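Local coordinates for protein fatty Acyl-Adenylate Ligase (Escherichia coli, PDB 3PBK) that belongs to the ANL superfamily of AMP-binding enzymes and holds 5'-O-[(S)-(dodecanoyloxy)(hydroxy)phosphoryl]adenosine in its ligand pocket, at residues Cys220-Leu224 and Trp261-Ile265; Phe254-Leu259 and Leu282-Val287; Leu119-Leu123 and Ala144-Asn148; Thr53-Arg57 and Val87-Phe91; Leu517-Ala522 and Ala534-Leu538. One frame throughout, in Å; residues are numbered along the deposited sequence.

Overall arrangement
Contacts 1 and 2 pack into one another: their centres are 12 Å apart, their segments alternate along the chain, and Trp-223 CZ2 of contact 1 lies 3.4 Å from Phe-254 CE2 of contact 2. Contact 1 is also near the pocket, with the Val-221 side chain about 10 Å from the bound 5'-O-[(S)-(dodecanoyloxy)(hydroxy)phosphoryl]adenosine. In contact 4, Phe-91 is about 14 Å from the same ligand; nearest atoms of contacts 1 and 4 are about 10 Å apart. Contacts 3 and 4 both involve connections of the four-stranded parallel sheet, their centres 26 Å apart. Contact 5 is remote, its centre 52 Å from contact 4's, across the middle of the chain.

Contact 1: residues Cys220-Leu224 and Trp261-Ile265; sequences CVSWL and WLKLI
Trp-223 drives the pyrrole edge of its indole into the face of Trp-261, a T-shaped stack with five-membered ring centroids 4.4 Å apart and planes at 74°. The atom at the point of entry is Trp-223 NE1, close to the middle of the Trp-261 ring and 3.4 Å from Trp-261 CD2; beside it, Trp-223 CD1 meets Trp-261 CG. A chi1 of 54° holds CG of Trp-223 between its own backbone N and carbonyl carbon, which swings the indole toward the helix. Leu-262 CD2 lies over the other face of Trp-261, toward its rim, while Trp-261 NE1 is tied to Ser-273 OG. Val-221 carries the aliphatic half of the contact. With CG1 opposite the backbone N (chi1 177°), that methyl touches Leu-264 CD1 at 3.5 Å and Ile-265 CG1 at 3.9 Å, and also sits by the edge of Trp-261, 4.0 Å from CD1. On the side of the strand away from the helix, Ser-222 OG accepts from Leu-224 N in an ST turn. Strand 220-222 runs between the parallel strands 246-248 and 272-275, helix 260-267 crosses it nearly antiparallel, and helix 229-241 packs against Cys-220 and Ser-222.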
# COMPACT_ATOMS: atom_id res chain seq x y z
N CYS A 220 -17.46 -2.59 -3.94
CA CYS A 220 -16.27 -2.23 -3.16
C CYS A 220 -16.39 -0.97 -2.30
O CYS A 220 -17.14 -0.05 -2.60
CB CYS A 220 -15.08 -2.06 -4.10
SG CYS A 220 -14.98 -3.37 -5.31
N VAL A 221 -15.62 -0.96 -1.22
CA VAL A 221 -15.57 0.17 -0.30
C VAL A 221 -14.12 0.43 0.05
O VAL A 221 -13.42 -0.48 0.50
CB VAL A 221 -16.36 -0.14 1.00
CG1 VAL A 221 -16.26 1.01 1.99
CG2 VAL A 221 -17.82 -0.45 0.67
N SER A 222 -13.64 1.65 -0.15
CA SER A 222 -12.26 1.98 0.18
C SER A 222 -12.13 3.32 0.87
O SER A 222 -12.85 4.26 0.56
CB SER A 222 -11.38 1.98 -1.08
OG SER A 222 -10.17 2.66 -0.85
N TRP A 223 -11.21 3.40 1.83
CA TRP A 223 -10.84 4.68 2.41
C TRP A 223 -9.38 4.97 2.08
O TRP A 223 -8.83 5.99 2.50
CB TRP A 223 -11.11 4.70 3.92
CG TRP A 223 -10.47 3.59 4.68
CD1 TRP A 223 -11.06 2.44 5.11
CD2 TRP A 223 -9.10 3.50 5.08
NE1 TRP A 223 -10.15 1.65 5.76
CE2 TRP A 223 -8.93 2.28 5.76
CE3 TRP A 223 -7.99 4.34 4.94
CZ2 TRP A 223 -7.71 1.88 6.29
CZ3 TRP A 223 -6.78 3.94 5.47
CH2 TRP A 223 -6.65 2.72 6.13
N LEU A 224 -8.75 4.08 1.32
CA LEU A 224 -7.33 4.20 0.97
C LEU A 224 -7.05 5.36 0.02
O LEU A 224 -7.91 5.73 -0.79
CB LEU A 224 -6.84 2.91 0.33
CG LEU A 224 -7.16 1.64 1.11
CD1 LEU A 224 -7.05 0.43 0.21
CD2 LEU A 224 -6.23 1.53 2.30
N TRP A 261 -15.93 3.78 8.31
CA TRP A 261 -15.61 2.79 7.29
C TRP A 261 -16.60 1.65 7.37
O TRP A 261 -17.20 1.26 6.37
CB TRP A 261 -14.18 2.29 7.49
CG TRP A 261 -13.78 1.11 6.68
CD1 TRP A 261 -14.20 0.81 5.43
CD2 TRP A 261 -12.85 0.09 7.05
NE1 TRP A 261 -13.61 -0.35 5.00
CE2 TRP A 261 -12.77 -0.81 5.98
CE3 TRP A 261 -12.08 -0.16 8.19
CZ2 TRP A 261 -11.95 -1.94 6.01
CZ3 TRP A 261 -11.27 -1.28 8.22
CH2 TRP A 261 -11.21 -2.16 7.14
N LEU A 262 -16.79 1.11 8.56
CA LEU A 262 -17.73 0.01 8.73
C LEU A 262 -19.14 0.53 8.51
O LEU A 262 -20.00 -0.20 7.99
CB LEU A 262 -17.59 -0.61 10.12
CG LEU A 262 -16.19 -0.99 10.59
CD1 LEU A 262 -16.26 -1.79 11.87
CD2 LEU A 262 -15.46 -1.77 9.52
N LYS A 263 -19.39 1.77 8.91
CA LYS A 263 -20.68 2.40 8.66
C LYS A 263 -21.00 2.30 7.17
O LYS A 263 -22.00 1.72 6.77
CB LYS A 263 -20.63 3.87 9.07
CG LYS A 263 -20.86 4.13 10.54
CD LYS A 263 -22.32 3.97 10.92
CE LYS A 263 -22.77 5.13 11.81
NZ LYS A 263 -21.69 5.62 12.71
N LEU A 264 -20.12 2.88 6.37
CA LEU A 264 -20.32 2.93 4.93
C LEU A 264 -20.64 1.54 4.38
O LEU A 264 -21.59 1.38 3.61
CB LEU A 264 -19.09 3.54 4.25
CG LEU A 264 -19.28 4.28 2.93
CD1 LEU A 264 -18.83 3.42 1.79
CD2 LEU A 264 -20.72 4.70 2.74
N ILE A 265 -19.85 0.54 4.76
CA ILE A 265 -20.11 -0.82 4.30
C ILE A 265 -21.55 -1.21 4.60
O ILE A 265 -22.30 -1.55 3.69
CB ILE A 265 -19.16 -1.86 4.94
CG1 ILE A 265 -17.74 -1.69 4.43
CG2 ILE A 265 -19.62 -3.26 4.63
CD1 ILE A 265 -16.75 -2.57 5.14

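Contact 2: residues Phe254-Leu259 and Leu282-Val287; sequences FAMRPL and LCQRRV
Pro-258 and Leu-282 meet in the close-packed centre of this contact, their side chains crossing at about a right angle with Pro-258 CG 3.3 Å from Leu-282 CD1. The same leucine methyl reaches Phe-254 CE2 at 3.9 Å. Cys-283 closes the inner side: its SG is 4.0 Å from Pro-258 CB and lies near the plane of the Phe-254 ring, at the edge. Leu-259 splits its branches between two targets, CD2 resting on the backbone of Cys-283, 3.4 Å from its O, and CD1 touching Val-287 CG2 at 4.0 Å. The outer side is looser and polar. Arg-286, exposed to solvent, bends its chain at chi3 (64°) and lays one face of the guanidinium over Pro-258 CD. The bend carries NH1 to 3.5 Å from Ala-255 O and NH2 to 3.4 Å from Met-256 O, close to the carbonyls where helix 251-256 runs out. That helix belongs to the connection from strand 246-248 to strand 272-275; helix 277-285 follows strand 272-275 on the way to strand 302-305. Their ends pack here, joining two successive connections of the large mixed sheet in the alpha/beta core of an AMP-binding enzyme.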
# COMPACT_ATOMS: atom_id res chain seq x y z
N PHE A 254 -11.35 8.86 7.50
CA PHE A 254 -11.27 7.58 8.19
C PHE A 254 -10.36 7.68 9.41
O PHE A 254 -10.73 7.26 10.50
CB PHE A 254 -10.78 6.48 7.25
CG PHE A 254 -10.24 5.27 7.97
CD1 PHE A 254 -11.10 4.30 8.45
CD2 PHE A 254 -8.87 5.11 8.16
CE1 PHE A 254 -10.61 3.18 9.12
CE2 PHE A 254 -8.37 4.00 8.83
CZ PHE A 254 -9.24 3.03 9.31
N ALA A 255 -9.17 8.25 9.22
CA ALA A 255 -8.20 8.38 10.31
C ALA A 255 -8.82 8.99 11.56
O ALA A 255 -8.47 8.62 12.68
CB ALA A 255 -7.02 9.22 9.86
N MSE A 256 -9.74 9.93 11.35
CA MSE A 256 -10.36 10.66 12.45
C MSE A 256 -11.59 9.92 13.00
O MSE A 256 -11.80 9.89 14.22
CB MSE A 256 -10.69 12.11 12.03
CG MSE A 256 -9.63 13.17 12.46
SE MSE A 256 -7.68 12.68 12.47
CE MSE A 256 -7.09 13.48 10.76
N ARG A 257 -12.38 9.31 12.13
CA ARG A 257 -13.47 8.45 12.58
C ARG A 257 -13.44 7.07 11.90
O ARG A 257 -14.25 6.79 11.00
CB ARG A 257 -14.82 9.12 12.35
CG ARG A 257 -14.93 10.55 12.86
CD ARG A 257 -16.34 11.09 12.59
NE ARG A 257 -16.39 12.54 12.41
CZ ARG A 257 -17.52 13.24 12.34
NH1 ARG A 257 -18.70 12.62 12.44
NH2 ARG A 257 -17.49 14.57 12.18
N PRO A 258 -12.53 6.19 12.35
CA PRO A 258 -12.40 4.84 11.81
C PRO A 258 -13.75 4.21 11.51
O PRO A 258 -13.98 3.77 10.40
CB PRO A 258 -11.70 4.08 12.94
CG PRO A 258 -10.88 5.10 13.61
CD PRO A 258 -11.59 6.43 13.46
N LEU A 259 -14.64 4.17 12.49
CA LEU A 259 -15.88 3.43 12.35
C LEU A 259 -16.75 3.87 11.17
O LEU A 259 -17.66 3.15 10.74
CB LEU A 259 -16.68 3.47 13.65
CG LEU A 259 -16.30 2.38 14.66
CD1 LEU A 259 -16.90 1.04 14.22
CD2 LEU A 259 -14.78 2.27 14.88
N LEU A 282 -7.23 0.01 14.37
CA LEU A 282 -7.79 1.32 14.68
C LEU A 282 -9.25 1.17 15.06
O LEU A 282 -9.67 1.66 16.11
CB LEU A 282 -7.67 2.24 13.46
CG LEU A 282 -7.07 3.65 13.59
CD1 LEU A 282 -7.81 4.58 12.66
CD2 LEU A 282 -7.13 4.19 14.99
N CYS A 283 -10.02 0.49 14.23
CA CYS A 283 -11.46 0.29 14.46
C CYS A 283 -11.82 -0.31 15.81
O CYS A 283 -12.56 0.29 16.60
CB CYS A 283 -12.06 -0.58 13.37
SG CYS A 283 -12.47 0.32 11.88
N GLN A 284 -11.32 -1.51 16.07
CA GLN A 284 -11.65 -2.22 17.30
C GLN A 284 -11.14 -1.46 18.53
O GLN A 284 -11.71 -1.55 19.61
CB GLN A 284 -11.13 -3.66 17.22
CG GLN A 284 -10.98 -4.38 18.55
CD GLN A 284 -9.57 -4.25 19.10
OE1 GLN A 284 -8.61 -4.10 18.34
NE2 GLN A 284 -9.45 -4.31 20.42
N ARG A 285 -10.08 -0.69 18.34
CA ARG A 285 -9.52 0.14 19.40
C ARG A 285 -10.44 1.32 19.76
O ARG A 285 -10.53 1.73 20.92
CB ARG A 285 -8.15 0.68 18.97
CG ARG A 285 -7.20 1.08 20.10
CD ARG A 285 -5.81 1.36 19.54
NE ARG A 285 -5.67 2.72 19.04
CZ ARG A 285 -4.85 3.09 18.05
NH1 ARG A 285 -4.12 2.17 17.43
NH2 ARG A 285 -4.78 4.36 17.67
N ARG A 286 -11.14 1.86 18.77
CA ARG A 286 -11.88 3.08 18.99
C ARG A 286 -13.38 2.93 18.77
O ARG A 286 -14.07 3.91 18.50
CB ARG A 286 -11.31 4.20 18.13
CG ARG A 286 -9.87 4.53 18.50
CD ARG A 286 -9.29 5.61 17.62
NE ARG A 286 -9.98 6.88 17.77
CZ ARG A 286 -9.72 7.95 17.02
NH1 ARG A 286 -8.80 7.88 16.07
NH2 ARG A 286 -10.39 9.08 17.21
N VAL A 287 -13.88 1.70 18.90
CA VAL A 287 -15.30 1.46 18.72
C VAL A 287 -16.05 1.80 20.00
O VAL A 287 -15.49 1.72 21.09
CB VAL A 287 -15.59 -0.02 18.39
CG1 VAL A 287 -15.26 -0.91 19.58
CG2 VAL A 287 -17.04 -0.20 17.98

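Contact 3: residues Leu119-Leu123 and Ala144-Asn148; sequences LQGLL and ATHDN
The side-chain amides of Gln-120 and Asn-148 approach at a slant, their planes 48° apart and their nitrogens, Gln-120 NE2 and Asn-148 ND2, 3.9 Å from each other. The backbone carbonyl oxygen of Ala-144 comes up to the end of the Gln-120 amide. In the model Gln-120 OE1 is 3.0 Å from Ala-144 O, two acceptors that cannot bond to each other, and NE2, 3.3 Å from the same oxygen, meets it at a poor angle. The assignment of oxygen and nitrogen in this amide may therefore be uncertain. Gln-120 gets there by a chain bent at chi2 (-123°), which turns its end from the side of the helix toward the opposing loop. Beneath the polar rim lies an apolar layer: Leu-119 CD2 packs on Ala-144 CB at 3.9 Å, and Leu-123 CD2 lies 4.4 Å from Thr-145 CG2. Leu-123 CD2 also borders the amides, 4.3 Å from Asn-148 ND2. Thr-145 OG1 is hydrogen-bonded back to Val-141 O in the last turn of helix 138-144. Helix 112-126 leads into strand 130-133 and helix 138-144 leads out of it toward strand 152-155; the contact joins two successive crossovers of a Rossmann-like parallel alpha/beta sheet.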
# COMPACT_ATOMS: atom_id res chain seq x y z
N LEU A 119 8.97 16.40 -3.63
CA LEU A 119 8.37 16.71 -4.93
C LEU A 119 9.40 17.04 -6.01
O LEU A 119 9.24 16.65 -7.17
CB LEU A 119 7.37 17.86 -4.81
CG LEU A 119 6.90 18.46 -6.14
CD1 LEU A 119 6.22 17.41 -7.02
CD2 LEU A 119 5.98 19.64 -5.91
N GLN A 120 10.45 17.76 -5.64
CA GLN A 120 11.44 18.16 -6.63
C GLN A 120 12.21 16.96 -7.15
O GLN A 120 12.63 16.93 -8.31
CB GLN A 120 12.39 19.21 -6.07
CG GLN A 120 11.68 20.23 -5.21
CD GLN A 120 11.89 21.63 -5.70
OE1 GLN A 120 11.64 22.60 -4.97
NE2 GLN A 120 12.33 21.76 -6.95
N GLY A 121 12.39 15.96 -6.28
CA GLY A 121 13.10 14.75 -6.67
C GLY A 121 12.24 13.89 -7.57
O GLY A 121 12.74 13.22 -8.48
N LEU A 122 10.94 13.89 -7.29
CA LEU A 122 9.99 13.20 -8.13
C LEU A 122 10.09 13.75 -9.55
O LEU A 122 10.10 12.99 -10.53
CB LEU A 122 8.58 13.40 -7.58
CG LEU A 122 7.35 12.75 -8.24
CD1 LEU A 122 7.21 13.06 -9.75
CD2 LEU A 122 7.33 11.26 -7.99
N LEU A 123 10.20 15.07 -9.65
CA LEU A 123 10.27 15.76 -10.94
C LEU A 123 11.58 15.48 -11.67
O LEU A 123 11.61 15.31 -12.89
CB LEU A 123 10.08 17.26 -10.75
CG LEU A 123 8.63 17.75 -10.74
CD1 LEU A 123 7.68 16.63 -10.38
CD2 LEU A 123 8.47 18.91 -9.77
N ALA A 144 6.85 25.44 -5.23
CA ALA A 144 7.82 24.33 -5.26
C ALA A 144 8.40 24.04 -6.66
O ALA A 144 9.55 23.62 -6.79
CB ALA A 144 7.20 23.08 -4.67
N THR A 145 7.60 24.26 -7.70
CA THR A 145 8.06 24.10 -9.07
C THR A 145 8.75 25.37 -9.51
O THR A 145 8.99 25.60 -10.70
CB THR A 145 6.90 23.81 -10.02
OG1 THR A 145 6.00 24.93 -10.03
CG2 THR A 145 6.14 22.59 -9.56
N HIS A 146 9.07 26.21 -8.53
CA HIS A 146 9.76 27.48 -8.71
C HIS A 146 10.89 27.41 -9.75
O HIS A 146 11.10 28.35 -10.51
CB HIS A 146 10.31 27.93 -7.34
CG HIS A 146 10.46 29.42 -7.20
ND1 HIS A 146 9.49 30.31 -7.62
CD2 HIS A 146 11.45 30.16 -6.66
CE1 HIS A 146 9.89 31.54 -7.36
NE2 HIS A 146 11.08 31.48 -6.78
N ASP A 147 11.62 26.29 -9.78
CA ASP A 147 12.79 26.16 -10.64
C ASP A 147 12.66 25.09 -11.72
O ASP A 147 13.66 24.62 -12.28
CB ASP A 147 14.04 25.93 -9.81
CG ASP A 147 14.31 27.05 -8.84
OD1 ASP A 147 15.22 27.87 -9.11
OD2 ASP A 147 13.58 27.14 -7.81
N ASN A 148 11.42 24.69 -12.00
CA ASN A 148 11.11 23.88 -13.17
C ASN A 148 10.26 24.71 -14.13
O ASN A 148 9.03 24.74 -14.01
CB ASN A 148 10.37 22.59 -12.79
CG ASN A 148 11.26 21.60 -12.08
OD1 ASN A 148 11.79 20.67 -12.71
ND2 ASN A 148 11.45 21.79 -10.78

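Contact 4: residues Thr53-Arg57 and Val87-Phe91; sequences TLKAR and VEAFF
Leu-54 sends its branches across to the second helix because CG stands opposite the backbone N (chi1 159°), while Arg-57 and Glu-88 both place CG opposite the carbonyl carbon and then run out extended, so that their charged ends meet across the gap between the helices. This is alpha-alpha packing: helix 51-67 lies on helix 84-95, the connection between parallel strands 75-79 and 99-103. The core of the interface is aliphatic and aromatic. Leu-54 CD1 touches Val-87 CG1 at 3.9 Å and rests on the backbone at Glu-88 CA, 4.1 Å away, while CD2 meets Phe-91 CD2 at 4.1 Å; the leucine crosses both side chains at about a right angle. Leu-26 of helix 22-29 touches both Leu-54 and Phe-91, and Leu-236 of helix 229-241 touches Phe-91. Toward solvent, Arg-57 NH1 makes a salt bridge to Glu-88 OE2 at 2.8 Å. The approach is not coplanar: the groups are turned 65° apart, and NH1 comes from above the carboxylate, 47° out of its plane. Ser-84 OG adds a weak hydrogen bond to the same oxygen. Thr-53 CG2, one turn earlier in the same helix, lies over one face of the Arg-57 guanidinium, toward its rim.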
# COMPACT_ATOMS: atom_id res chain seq x y z
N THR A 53 -20.21 8.29 -17.69
CA THR A 53 -19.82 9.69 -17.62
C THR A 53 -18.31 9.86 -17.57
O THR A 53 -17.74 10.75 -18.22
CB THR A 53 -20.46 10.37 -16.39
OG1 THR A 53 -21.87 10.53 -16.60
CG2 THR A 53 -19.82 11.72 -16.13
N LEU A 54 -17.65 9.02 -16.79
CA LEU A 54 -16.19 9.08 -16.68
C LEU A 54 -15.51 8.95 -18.05
O LEU A 54 -14.60 9.71 -18.38
CB LEU A 54 -15.69 7.99 -15.73
CG LEU A 54 -14.23 7.62 -15.93
CD1 LEU A 54 -13.30 8.72 -15.44
CD2 LEU A 54 -13.94 6.32 -15.21
N LYS A 55 -15.96 7.99 -18.86
CA LYS A 55 -15.46 7.83 -20.22
C LYS A 55 -15.47 9.16 -21.01
O LYS A 55 -14.47 9.56 -21.62
CB LYS A 55 -16.30 6.78 -20.96
CG LYS A 55 -15.85 6.46 -22.37
CD LYS A 55 -17.04 6.03 -23.22
CE LYS A 55 -16.63 5.01 -24.29
NZ LYS A 55 -15.56 5.50 -25.20
N ALA A 56 -16.61 9.85 -20.99
CA ALA A 56 -16.76 11.12 -21.67
C ALA A 56 -15.75 12.13 -21.15
O ALA A 56 -14.94 12.66 -21.91
CB ALA A 56 -18.17 11.65 -21.50
N ARG A 57 -15.81 12.41 -19.86
CA ARG A 57 -14.88 13.36 -19.27
C ARG A 57 -13.43 12.97 -19.54
O ARG A 57 -12.58 13.84 -19.67
CB ARG A 57 -15.14 13.49 -17.77
CG ARG A 57 -16.53 14.01 -17.46
CD ARG A 57 -16.73 14.24 -15.98
NE ARG A 57 -18.10 14.62 -15.69
CZ ARG A 57 -18.59 14.74 -14.46
NH1 ARG A 57 -17.82 14.49 -13.41
NH2 ARG A 57 -19.86 15.10 -14.27
N VAL A 87 -9.87 11.28 -10.68
CA VAL A 87 -10.18 10.13 -11.52
C VAL A 87 -10.23 10.54 -12.98
O VAL A 87 -9.58 9.92 -13.82
CB VAL A 87 -11.51 9.46 -11.12
CG1 VAL A 87 -11.75 8.20 -11.94
CG2 VAL A 87 -11.51 9.12 -9.64
N GLU A 88 -10.98 11.60 -13.29
CA GLU A 88 -11.11 12.04 -14.67
C GLU A 88 -9.75 12.34 -15.25
O GLU A 88 -9.40 11.87 -16.33
CB GLU A 88 -12.00 13.28 -14.77
CG GLU A 88 -13.42 13.10 -14.25
CD GLU A 88 -14.11 14.44 -14.06
OE1 GLU A 88 -13.71 15.40 -14.75
OE2 GLU A 88 -15.03 14.54 -13.21
N ALA A 89 -8.97 13.13 -14.52
CA ALA A 89 -7.63 13.51 -14.96
C ALA A 89 -6.76 12.30 -15.30
O ALA A 89 -6.02 12.31 -16.28
CB ALA A 89 -6.96 14.35 -13.89
N PHE A 90 -6.87 11.27 -14.47
CA PHE A 90 -6.06 10.06 -14.61
C PHE A 90 -6.38 9.30 -15.91
O PHE A 90 -5.47 8.92 -16.64
CB PHE A 90 -6.25 9.16 -13.39
CG PHE A 90 -5.44 7.91 -13.44
CD1 PHE A 90 -5.97 6.75 -13.95
CD2 PHE A 90 -4.13 7.90 -13.01
CE1 PHE A 90 -5.21 5.60 -14.01
CE2 PHE A 90 -3.38 6.75 -13.07
CZ PHE A 90 -3.92 5.61 -13.58
N PHE A 91 -7.66 9.09 -16.19
CA PHE A 91 -8.06 8.43 -17.43
C PHE A 91 -7.92 9.35 -18.64
O PHE A 91 -7.63 8.91 -19.75
CB PHE A 91 -9.48 7.88 -17.32
CG PHE A 91 -9.55 6.55 -16.64
CD1 PHE A 91 -9.34 5.38 -17.35
CD2 PHE A 91 -9.80 6.47 -15.28
CE1 PHE A 91 -9.40 4.15 -16.73
CE2 PHE A 91 -9.85 5.24 -14.65
CZ PHE A 91 -9.65 4.08 -15.37

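Contact 5: residues Leu517-Ala522 and Ala534-Leu538; sequences LIHALA and AIDLL
Leu-521 N donates to Leu-517 O at 2.9 Å, a helical bond linking two residues whose side chains reach the strand, Leu-517 at Leu-537 and Leu-521 at Ile-535. One residue on, Ile-518 O accepts from Ala-522 N at 3.0 Å and is touched from across the contact by Ile-535 CG1 at 3.6 Å. The side chains that meet are all aliphatic. Ile-518 and Ile-535 run alongside one another, pointing opposite ways: Ile-518 CG2 sits 3.9 Å from Ile-535 CB, and Ile-518 CG1 lies beside Ile-535 CG2. The first torsion of Ile-535 (chi1 -39°) puts CG1 opposite the carbonyl carbon, and from there CD1 extends toward the next helical turn, 3.9 Å from Leu-521 CB and near Ala-522 N. On the other flank Ile-518 extends its longer branch to Leu-537, whose CD2 is 3.6 Å from Ile-518 CG1 and nearly as close to Ile-518 CD1. Leu-517 closes that end more loosely, its CD2 4.3 Å from Leu-537 CD1. Asp-536, between the two strand residues, points to the far side and has a weak hydrogen bond to Gln-503. Strand 500-505, helix 511-529 and strand 533-538 form a beta-alpha-beta unit: the helix packs on strands 533-538 and 500-505, its segment at 147° to the edge strand, and both Leu-521 and Leu-537 also touch Ile-504 on the neighbouring parallel strand.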
# COMPACT_ATOMS: atom_id res chain seq x y z
N LEU A 517 8.57 2.96 32.71
CA LEU A 517 8.35 2.14 31.52
C LEU A 517 9.64 1.83 30.76
O LEU A 517 9.76 0.75 30.19
CB LEU A 517 7.32 2.81 30.61
CG LEU A 517 7.16 2.32 29.17
CD1 LEU A 517 5.77 2.62 28.69
CD2 LEU A 517 8.16 2.99 28.27
N ILE A 518 10.58 2.78 30.73
CA ILE A 518 11.88 2.54 30.10
C ILE A 518 12.61 1.40 30.78
O ILE A 518 13.14 0.51 30.13
CB ILE A 518 12.80 3.76 30.20
CG1 ILE A 518 12.37 4.86 29.22
CG2 ILE A 518 14.24 3.36 29.91
CD1 ILE A 518 13.04 6.20 29.49
N HIS A 519 12.66 1.44 32.11
CA HIS A 519 13.35 0.42 32.88
C HIS A 519 12.66 -0.96 32.77
O HIS A 519 13.33 -1.99 32.66
CB HIS A 519 13.49 0.84 34.34
CG HIS A 519 13.69 -0.31 35.28
ND1 HIS A 519 14.95 -0.73 35.67
CD2 HIS A 519 12.81 -1.13 35.89
CE1 HIS A 519 14.82 -1.76 36.49
NE2 HIS A 519 13.53 -2.03 36.64
N ALA A 520 11.34 -0.95 32.79
CA ALA A 520 10.54 -2.17 32.69
C ALA A 520 10.69 -2.83 31.31
O ALA A 520 10.79 -4.05 31.19
CB ALA A 520 9.09 -1.84 32.97
N LEU A 521 10.69 -1.99 30.27
CA LEU A 521 10.82 -2.43 28.89
C LEU A 521 12.21 -3.01 28.62
O LEU A 521 12.33 -4.05 27.99
CB LEU A 521 10.59 -1.24 27.97
CG LEU A 521 9.67 -1.45 26.78
CD1 LEU A 521 8.48 -2.26 27.22
CD2 LEU A 521 9.23 -0.11 26.25
N ALA A 522 13.25 -2.33 29.09
CA ALA A 522 14.61 -2.82 28.95
C ALA A 522 14.69 -4.23 29.50
O ALA A 522 15.15 -5.14 28.82
CB ALA A 522 15.58 -1.91 29.69
N ALA A 534 18.16 -0.17 23.85
CA ALA A 534 18.17 1.20 24.34
C ALA A 534 16.85 1.86 24.01
O ALA A 534 16.59 2.18 22.85
CB ALA A 534 19.31 1.96 23.71
N ILE A 535 16.01 2.05 25.03
CA ILE A 535 14.70 2.67 24.86
C ILE A 535 14.82 4.17 24.58
O ILE A 535 15.42 4.91 25.36
CB ILE A 535 13.84 2.48 26.14
CG1 ILE A 535 14.04 1.08 26.74
CG2 ILE A 535 12.37 2.77 25.87
CD1 ILE A 535 13.61 -0.05 25.85
N ASP A 536 14.27 4.63 23.46
CA ASP A 536 14.30 6.04 23.09
C ASP A 536 12.90 6.60 23.08
O ASP A 536 12.16 6.37 22.14
CB ASP A 536 14.88 6.20 21.68
CG ASP A 536 16.14 7.04 21.66
OD1 ASP A 536 16.71 7.29 22.75
OD2 ASP A 536 16.54 7.47 20.54
N LEU A 537 12.52 7.33 24.13
CA LEU A 537 11.19 7.95 24.16
C LEU A 537 11.18 9.27 23.38
O LEU A 537 11.89 10.21 23.72
CB LEU A 537 10.71 8.15 25.60
CG LEU A 537 9.86 7.01 26.18
CD1 LEU A 537 10.29 5.66 25.64
CD2 LEU A 537 9.87 6.98 27.70
N LEU A 538 10.38 9.33 22.32
CA LEU A 538 10.31 10.52 21.47
C LEU A 538 8.97 11.22 21.61
O LEU A 538 8.03 10.69 22.22
CB LEU A 538 10.51 10.15 20.00
CG LEU A 538 11.70 9.28 19.62
CD1 LEU A 538 11.86 9.27 18.11
CD2 LEU A 538 12.95 9.77 20.31